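Local atomic coordinates of Cys-Gly metallodipeptidase DUG1 (Saccharomyces cerevisiae, PDB entry 4G1P), a protein that hydrolyses the dipeptide Cys-Gly with the help of bound metal ions and forms the catalytic component of the glutathione-degrading DUG complex in yeast. Residues F190-V196 / L433-L438; C218-Q222 / S355-T359; P441-G445 / L456-F461. One frame throughout, in Å; residues are numbered along the deposited sequence.

Contact 1 (F190-V196 / L433-L438); sequences FKGVDAV and LNTSVL
Leu433 lays its two methyls against different residues of 190-196. Leu433 CD1 meets Val196 CG2 and Val193 CG1, each at 4.1 Å. Leu433 CD2 reaches CB of Phe190 at 3.8 Å, and the Phe190 ring itself leads away from 433-438. The side chains of Leu433 and Val196 cross at about a right angle. With CG1 anti to the backbone N (chi1 170°), Val196 CG2 lies beside that N and faces Leu433. Thr435 also crosses Val196 at about a right angle. The methyl Thr435 CG2 packs on the backbone of 190-196, 3.4 Å from Asp194 O, and Thr435 OG1 faces the Val196 methyl.

Beyond these side chains the two segments join as neighbouring parallel strands. Strand 437-439 is the outermost strand of the six-stranded mixed sheet of the catalytic domain, and strand 195-198 lies between it and strand 96-102. Val196 N donates to Ser436 O at 3.2 Å, and Leu438 N donates to Val196 O at 2.9 Å. The same Val196 O takes a CA-H...O contact from Val437 and a further hydrogen bond from Gln398 NE2. Val196 and Val437 put their side chains on the same face of the sheet, where Val437 CG2 lies 4.0 Å from Val196 CB. Leu98 of strand 96-102 touches Phe190, Val193, Val196 and Leu433. A water bridges the segments, donating to Asp194 O and accepting from Ser436 N.

Contact 2 (C218-Q222 / S355-T359); sequences CNYYQ and SEKLT
Tyr221 and Asn219 reach from strand 210-226 to the first turn of helix 355-371, and these two have the most surface buried here. The Tyr221 hydroxyl makes a hydrogen bond with Thr359: Tyr221 OH and Thr359 OG1 are 2.7 Å apart, and either could be the donor. Thr359 OG1 lies at the edge of the ring, in its plane, and the two side chains cross obliquely. With CG beside its own backbone N, anti to the carbonyl carbon (chi1 -60°), the tyrosine directs its ring to the helix, where its OH meets Thr359. Tyr221 OH also lies 3.8 Å from Leu358 CG.

Helix 355-371 packs here on the mixed sheet that holds strand 210-226, consistent with the lid domain of M20 peptidases. The short axes come within 10.2 Å and cross at -32°. Tyr221 bridges much of that gap; an alanine in its place would probably leave Thr359 OG1 without its hydroxyl partner and open a gap beside Leu358.

The Asn219 side chain lies along Leu358, the two sliding past each other in opposite directions. Its amide end approaches Leu358 CD2 and the Ser355 hydroxyl. Ser355 OG is itself hydrogen-bonded to Asp386 of the adjoining strand 378-391. Cys218 points away from the helix and touches the bound cysteine, while Tyr220 OH bonds to the backbone oxygen of Lys334 of the second subunit.

Contact 3 (P441-G445 / L456-F461); sequences PMGRG and LDISNF
The backbones of 441-445 and 456-461 come nearest at Gly443 and Asn460, with CA atoms 5.6 Å apart, and no backbone hydrogen bond joins them. The Asn460 side chain spans the gap with both ends of its amide. Asn460 ND2 donates to Met442 O at 2.9 Å in a nearly straight bond, and the acceptor lies in the amide plane. Asn460 OD1 accepts from Arg444 NE at 2.8 Å. That donor is tilted 29° from the carbonyl plane, and the guanidinium and amide planes are 53° apart.

Arg444 is extended from CG to NE, which carries its guanidinium over Asp457. The carboxylate stacks on one guanidinium face, the planes 17° apart. Asp457 OD2 forms a salt bridge with Arg444 NE at 3.1 Å, but by charge alone, since no N-H points at it. Lys455 NZ is a second charged partner for the same oxygen. At the guanidinium edge, Arg444 NH2 donates in plane to Ser459 OG at 3.0 Å.

Asp457 occupies the N-cap position of helix 458-477 without a capping bond from its side chain. The contact ties the loop after strand 437-439 to the junction where strand 455-457 passes directly into the final helix of the alpha/beta fold. On the apolar side, Met442 and Phe461 make a Met-aromatic contact. Met442 SD lies at the ring edge, 3.9 Å from Phe461 CD1, and the methyl CE sits near Phe461 O. Leu456 reaches Met442 SD with CD2, and its CD1 packs on Gly443 CA.

Contacts 1 and 3 adjoin in sequence: past strand 437-439 the chain leads into the loop of contact 3. Their centres are still 26 Å apart. Both lie near the zinc site without forming it. The side chain of Val437 is about 13 Å from a bound zinc ion, and that of Met442 about 10 Å. Contact 2 is nested in the chain between the two segments of contact 1. Its nearest atoms are about 16 Å from contact 1 and about 17 Å from contact 3. It approaches the substrate side instead: Cys218 belongs to the pocket of the bound cysteine, and the Asn219 side chain is about 9 Å from that cysteine and about 12 Å from the bound glycine.

Contact 1 (F190-V196 / L433-L438)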
loop_
_atom_site.group_PDB
_atom_site.type_symbol
_atom_site.label_atom_id
_atom_site.label_comp_id
_atom_site.label_asym_id
_atom_site.label_seq_id
_atom_site.Cartn_x
_atom_site.Cartn_y
_atom_site.Cartn_z
ATOM N N PHE A 190 15.730 -5.642 39.083
ATOM C CA PHE A 190 14.580 -6.501 39.348
ATOM C C PHE A 190 14.837 -7.598 40.389
ATOM O O PHE A 190 14.028 -8.525 40.520
ATOM C CB PHE A 190 14.135 -7.173 38.058
ATOM C CG PHE A 190 13.691 -6.213 37.000
ATOM C CD1 PHE A 190 12.975 -5.074 37.335
ATOM C CD2 PHE A 190 13.999 -6.442 35.669
ATOM C CE1 PHE A 190 12.559 -4.191 36.360
ATOM C CE2 PHE A 190 13.581 -5.560 34.691
ATOM C CZ PHE A 190 12.858 -4.431 35.037
ATOM N N LYS A 191 15.944 -7.487 41.127
ATOM C CA LYS A 191 16.385 -8.557 42.023
ATOM C C LYS A 191 15.336 -8.997 43.046
ATOM O O LYS A 191 15.152 -10.197 43.269
ATOM C CB LYS A 191 17.712 -8.209 42.717
ATOM C CG LYS A 191 17.602 -7.357 43.976
ATOM C CD LYS A 191 18.981 -7.140 44.610
ATOM C CE LYS A 191 18.959 -6.107 45.751
ATOM N NZ LYS A 191 18.431 -6.637 47.054
ATOM N N GLY A 192 14.624 -8.051 43.643
ATOM C CA GLY A 192 13.717 -8.409 44.720
ATOM C C GLY A 192 12.285 -8.741 44.333
ATOM O O GLY A 192 11.436 -8.940 45.206
ATOM N N VAL A 193 12.018 -8.814 43.032
ATOM C CA VAL A 193 10.653 -8.946 42.543
ATOM C C VAL A 193 10.001 -10.252 42.989
ATOM O O VAL A 193 10.603 -11.317 42.888
ATOM C CB VAL A 193 10.593 -8.821 41.006
ATOM C CG1 VAL A 193 9.198 -9.084 40.521
ATOM C CG2 VAL A 193 11.047 -7.439 40.570
ATOM N N ASP A 194 8.771 -10.166 43.485
ATOM C CA ASP A 194 8.055 -11.354 43.930
ATOM C C ASP A 194 6.976 -11.818 42.957
ATOM O O ASP A 194 6.451 -12.927 43.076
ATOM C CB ASP A 194 7.438 -11.116 45.307
ATOM C CG ASP A 194 8.474 -10.794 46.342
ATOM O OD1 ASP A 194 9.454 -11.558 46.446
ATOM O OD2 ASP A 194 8.329 -9.763 47.025
ATOM N N ALA A 195 6.643 -10.969 41.998
ATOM C CA ALA A 195 5.504 -11.237 41.143
ATOM C C ALA A 195 5.466 -10.191 40.064
ATOM O O ALA A 195 5.959 -9.079 40.253
ATOM C CB ALA A 195 4.208 -11.209 41.949
ATOM N N VAL A 196 4.882 -10.560 38.932
ATOM C CA VAL A 196 4.726 -9.647 37.822
ATOM C C VAL A 196 3.268 -9.607 37.382
ATOM O O VAL A 196 2.633 -10.653 37.198
ATOM C CB VAL A 196 5.626 -10.042 36.655
ATOM C CG1 VAL A 196 5.274 -9.232 35.400
ATOM C CG2 VAL A 196 7.084 -9.853 37.041
ATOM N N LEU A 433 12.999 -13.994 35.893
ATOM C CA LEU A 433 12.844 -13.534 37.262
ATOM C C LEU A 433 12.422 -14.682 38.166
ATOM O O LEU A 433 12.494 -14.580 39.395
ATOM C CB LEU A 433 11.822 -12.392 37.344
ATOM C CG LEU A 433 12.099 -11.096 36.571
ATOM C CD1 LEU A 433 11.151 -9.985 37.025
ATOM C CD2 LEU A 433 13.578 -10.653 36.656
ATOM N N ASN A 434 11.996 -15.774 37.542
ATOM C CA ASN A 434 11.408 -16.915 38.247
ATOM C C ASN A 434 10.326 -16.530 39.242
ATOM O O ASN A 434 10.464 -16.750 40.437
ATOM C CB ASN A 434 12.484 -17.788 38.892
ATOM C CG ASN A 434 13.399 -18.435 37.856
ATOM O OD1 ASN A 434 14.548 -18.019 37.690
ATOM N ND2 ASN A 434 12.887 -19.447 37.141
ATOM N N THR A 435 9.261 -15.927 38.723
ATOM C CA THR A 435 8.069 -15.622 39.498
ATOM C C THR A 435 6.869 -15.979 38.642
ATOM O O THR A 435 7.023 -16.342 37.478
ATOM C CB THR A 435 7.968 -14.131 39.822
ATOM O OG1 THR A 435 8.252 -13.373 38.638
ATOM C CG2 THR A 435 8.953 -13.754 40.909
ATOM N N SER A 436 5.677 -15.869 39.213
ATOM C CA SER A 436 4.465 -16.044 38.444
ATOM C C SER A 436 4.113 -14.746 37.728
ATOM O O SER A 436 4.520 -13.663 38.145
ATOM C CB SER A 436 3.318 -16.438 39.354
ATOM O OG SER A 436 3.105 -15.433 40.324
ATOM N N VAL A 437 3.357 -14.859 36.647
ATOM C CA VAL A 437 2.864 -13.690 35.949
ATOM C C VAL A 437 1.359 -13.764 35.893
ATOM O O VAL A 437 0.799 -14.827 35.631
ATOM C CB VAL A 437 3.411 -13.605 34.514
ATOM C CG1 VAL A 437 2.711 -12.498 33.744
ATOM C CG2 VAL A 437 4.932 -13.378 34.527
ATOM N N LEU A 438 0.709 -12.636 36.167
ATOM C CA LEU A 438 -0.733 -12.504 36.023
ATOM C C LEU A 438 -1.095 -11.493 34.923
ATOM O O LEU A 438 -0.519 -10.405 34.865
ATOM C CB LEU A 438 -1.323 -12.043 37.344
ATOM C CG LEU A 438 -2.715 -11.434 37.250
ATOM C CD1 LEU A 438 -3.746 -12.521 37.035
ATOM C CD2 LEU A 438 -3.021 -10.635 38.504
HETATM O O HOH W 1 5.124 -14.745 42.050
#

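Contact 2 (C218-Q222 / S355-T359)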
loop_
_atom_site.group_PDB
_atom_site.type_symbol
_atom_site.label_atom_id
_atom_site.label_comp_id
_atom_site.label_asym_id
_atom_site.label_seq_id
_atom_site.Cartn_x
_atom_site.Cartn_y
_atom_site.Cartn_z
ATOM N N CYS A 218 3.740 -15.013 18.378
ATOM C CA CYS A 218 3.569 -14.428 17.063
ATOM C C CYS A 218 4.881 -14.413 16.272
ATOM O O CYS A 218 5.903 -13.901 16.733
ATOM C CB CYS A 218 2.967 -13.016 17.167
ATOM S SG CYS A 218 2.505 -12.296 15.559
ATOM N N ASN A 219 4.846 -15.006 15.086
ATOM C CA ASN A 219 5.984 -14.950 14.181
ATOM C C ASN A 219 5.595 -14.156 12.947
ATOM O O ASN A 219 4.653 -14.517 12.234
ATOM C CB ASN A 219 6.461 -16.359 13.810
ATOM C CG ASN A 219 7.303 -17.001 14.906
ATOM O OD1 ASN A 219 7.170 -16.662 16.081
ATOM N ND2 ASN A 219 8.183 -17.915 14.521
ATOM N N TYR A 220 6.284 -13.050 12.711
ATOM C CA TYR A 220 5.896 -12.178 11.617
ATOM C C TYR A 220 6.891 -12.302 10.473
ATOM O O TYR A 220 8.098 -12.084 10.657
ATOM C CB TYR A 220 5.785 -10.734 12.093
ATOM C CG TYR A 220 4.871 -9.880 11.250
ATOM C CD1 TYR A 220 5.262 -9.442 9.995
ATOM C CD2 TYR A 220 3.619 -9.510 11.706
ATOM C CE1 TYR A 220 4.427 -8.660 9.217
ATOM C CE2 TYR A 220 2.781 -8.729 10.939
ATOM C CZ TYR A 220 3.192 -8.306 9.689
ATOM O OH TYR A 220 2.375 -7.515 8.917
ATOM N N TYR A 221 6.378 -12.655 9.299
ATOM C CA TYR A 221 7.225 -12.917 8.136
ATOM C C TYR A 221 6.966 -11.959 6.976
ATOM O O TYR A 221 5.866 -11.398 6.825
ATOM C CB TYR A 221 7.049 -14.363 7.646
ATOM C CG TYR A 221 7.399 -15.398 8.680
ATOM C CD1 TYR A 221 8.713 -15.739 8.923
ATOM C CD2 TYR A 221 6.411 -16.022 9.426
ATOM C CE1 TYR A 221 9.041 -16.677 9.880
ATOM C CE2 TYR A 221 6.726 -16.961 10.388
ATOM C CZ TYR A 221 8.044 -17.284 10.614
ATOM O OH TYR A 221 8.368 -18.223 11.573
ATOM N N GLN A 222 7.993 -11.782 6.157
ATOM C CA GLN A 222 7.832 -11.115 4.874
ATOM C C GLN A 222 8.468 -11.966 3.787
ATOM O O GLN A 222 9.618 -12.398 3.912
ATOM C CB GLN A 222 8.415 -9.692 4.882
ATOM C CG GLN A 222 9.909 -9.605 5.115
ATOM C CD GLN A 222 10.413 -8.176 5.112
ATOM O OE1 GLN A 222 9.637 -7.228 5.010
ATOM N NE2 GLN A 222 11.723 -8.015 5.221
ATOM N N SER A 355 9.856 -21.818 17.707
ATOM C CA SER A 355 10.023 -20.658 16.835
ATOM C C SER A 355 10.903 -21.001 15.637
ATOM O O SER A 355 10.468 -20.896 14.480
ATOM C CB SER A 355 10.617 -19.480 17.614
ATOM O OG SER A 355 10.662 -18.297 16.826
ATOM N N GLU A 356 12.129 -21.425 15.942
ATOM C CA GLU A 356 13.110 -21.865 14.953
ATOM C C GLU A 356 12.541 -22.821 13.908
ATOM O O GLU A 356 12.564 -22.531 12.709
ATOM C CB GLU A 356 14.260 -22.564 15.662
ATOM C CG GLU A 356 15.633 -22.110 15.230
ATOM C CD GLU A 356 16.073 -20.865 15.961
ATOM O OE1 GLU A 356 15.234 -20.293 16.691
ATOM O OE2 GLU A 356 17.255 -20.468 15.818
ATOM N N LYS A 357 12.037 -23.967 14.362
ATOM C CA LYS A 357 11.484 -24.959 13.444
ATOM C C LYS A 357 10.363 -24.388 12.570
ATOM O O LYS A 357 10.263 -24.704 11.385
ATOM C CB LYS A 357 11.000 -26.210 14.190
ATOM C CG LYS A 357 10.616 -27.357 13.240
ATOM C CD LYS A 357 10.277 -28.656 13.984
ATOM C CE LYS A 357 9.819 -29.778 13.030
ATOM N NZ LYS A 357 8.322 -29.961 12.974
ATOM N N LEU A 358 9.525 -23.548 13.164
ATOM C CA LEU A 358 8.409 -22.968 12.445
ATOM C C LEU A 358 8.939 -22.133 11.294
ATOM O O LEU A 358 8.441 -22.208 10.171
ATOM C CB LEU A 358 7.569 -22.100 13.374
ATOM C CG LEU A 358 6.445 -21.355 12.666
ATOM C CD1 LEU A 358 5.546 -22.316 11.970
ATOM C CD2 LEU A 358 5.660 -20.543 13.633
ATOM N N THR A 359 9.965 -21.346 11.585
ATOM C CA THR A 359 10.592 -20.509 10.584
ATOM C C THR A 359 11.202 -21.328 9.448
ATOM O O THR A 359 11.086 -20.967 8.270
ATOM C CB THR A 359 11.647 -19.621 11.231
ATOM O OG1 THR A 359 10.982 -18.615 11.996
ATOM C CG2 THR A 359 12.533 -18.957 10.184
#

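Contact 3 (P441-G445 / L456-F461)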
loop_
_atom_site.group_PDB
_atom_site.type_symbol
_atom_site.label_atom_id
_atom_site.label_comp_id
_atom_site.label_asym_id
_atom_site.label_seq_id
_atom_site.Cartn_x
_atom_site.Cartn_y
_atom_site.Cartn_z
ATOM N N PRO A 441 -6.636 -7.944 32.337
ATOM C CA PRO A 441 -7.228 -7.130 31.266
ATOM C C PRO A 441 -8.045 -5.963 31.804
ATOM O O PRO A 441 -8.859 -6.124 32.704
ATOM C CB PRO A 441 -8.163 -8.109 30.557
ATOM C CG PRO A 441 -8.511 -9.115 31.604
ATOM C CD PRO A 441 -7.242 -9.281 32.419
ATOM N N MET A 442 -7.833 -4.782 31.251
ATOM C CA MET A 442 -8.684 -3.677 31.621
ATOM C C MET A 442 -9.913 -3.640 30.742
ATOM O O MET A 442 -11.040 -3.681 31.241
ATOM C CB MET A 442 -7.947 -2.352 31.521
ATOM C CG MET A 442 -8.846 -1.153 31.741
ATOM S SD MET A 442 -7.883 0.242 32.294
ATOM C CE MET A 442 -7.897 0.000 34.075
ATOM N N GLY A 443 -9.700 -3.564 29.433
ATOM C CA GLY A 443 -10.797 -3.302 28.522
ATOM C C GLY A 443 -11.598 -4.491 28.017
ATOM O O GLY A 443 -11.386 -5.644 28.424
ATOM N N ARG A 444 -12.531 -4.188 27.113
ATOM C CA ARG A 444 -13.404 -5.190 26.514
ATOM C C ARG A 444 -12.849 -5.674 25.187
ATOM O O ARG A 444 -11.949 -5.059 24.621
ATOM C CB ARG A 444 -14.804 -4.624 26.315
ATOM C CG ARG A 444 -15.329 -3.870 27.520
ATOM C CD ARG A 444 -16.788 -3.551 27.343
ATOM N NE ARG A 444 -17.311 -2.742 28.439
ATOM C CZ ARG A 444 -18.505 -2.157 28.420
ATOM N NH1 ARG A 444 -19.293 -2.295 27.354
ATOM N NH2 ARG A 444 -18.910 -1.428 29.455
ATOM N N GLY A 445 -13.390 -6.781 24.689
ATOM C CA GLY A 445 -12.864 -7.403 23.487
ATOM C C GLY A 445 -13.284 -6.713 22.206
ATOM O O GLY A 445 -12.919 -7.151 21.117
ATOM N N LEU A 456 -12.143 2.921 25.081
ATOM C CA LEU A 456 -12.074 2.306 26.395
ATOM C C LEU A 456 -13.326 2.744 27.125
ATOM O O LEU A 456 -13.575 3.938 27.255
ATOM C CB LEU A 456 -10.831 2.752 27.165
ATOM C CG LEU A 456 -10.670 2.059 28.531
ATOM C CD1 LEU A 456 -10.730 0.558 28.361
ATOM C CD2 LEU A 456 -9.366 2.464 29.237
ATOM N N ASP A 457 -14.135 1.790 27.570
ATOM C CA ASP A 457 -15.328 2.139 28.323
ATOM C C ASP A 457 -14.895 2.632 29.691
ATOM O O ASP A 457 -14.008 2.051 30.311
ATOM C CB ASP A 457 -16.262 0.944 28.445
ATOM C CG ASP A 457 -16.733 0.436 27.097
ATOM O OD1 ASP A 457 -17.701 1.001 26.537
ATOM O OD2 ASP A 457 -16.124 -0.532 26.594
ATOM N N ILE A 458 -15.502 3.725 30.144
ATOM C CA ILE A 458 -15.145 4.324 31.426
ATOM C C ILE A 458 -15.401 3.339 32.574
ATOM O O ILE A 458 -14.680 3.341 33.578
ATOM C CB ILE A 458 -15.876 5.673 31.656
ATOM C CG1 ILE A 458 -15.534 6.649 30.533
ATOM C CG2 ILE A 458 -15.475 6.292 32.966
ATOM C CD1 ILE A 458 -16.145 8.024 30.695
ATOM N N SER A 459 -16.398 2.473 32.401
ATOM C CA SER A 459 -16.696 1.453 33.405
ATOM C C SER A 459 -15.543 0.483 33.575
ATOM O O SER A 459 -15.255 0.056 34.685
ATOM C CB SER A 459 -17.982 0.697 33.076
ATOM O OG SER A 459 -17.820 -0.073 31.904
ATOM N N ASN A 460 -14.872 0.150 32.476
ATOM C CA ASN A 460 -13.671 -0.692 32.543
ATOM C C ASN A 460 -12.463 0.070 33.066
ATOM O O ASN A 460 -11.600 -0.487 33.746
ATOM C CB ASN A 460 -13.352 -1.286 31.178
ATOM C CG ASN A 460 -14.350 -2.338 30.767
ATOM O OD1 ASN A 460 -15.505 -2.026 30.468
ATOM N ND2 ASN A 460 -13.912 -3.595 30.739
ATOM N N PHE A 461 -12.411 1.352 32.743
ATOM C CA PHE A 461 -11.334 2.194 33.215
ATOM C C PHE A 461 -11.407 2.269 34.733
ATOM O O PHE A 461 -10.457 1.907 35.422
ATOM C CB PHE A 461 -11.428 3.581 32.581
ATOM C CG PHE A 461 -10.283 4.463 32.906
ATOM C CD1 PHE A 461 -9.006 3.947 32.992
ATOM C CD2 PHE A 461 -10.477 5.821 33.134
ATOM C CE1 PHE A 461 -7.928 4.762 33.310
ATOM C CE2 PHE A 461 -9.402 6.654 33.443
ATOM C CZ PHE A 461 -8.128 6.124 33.526
#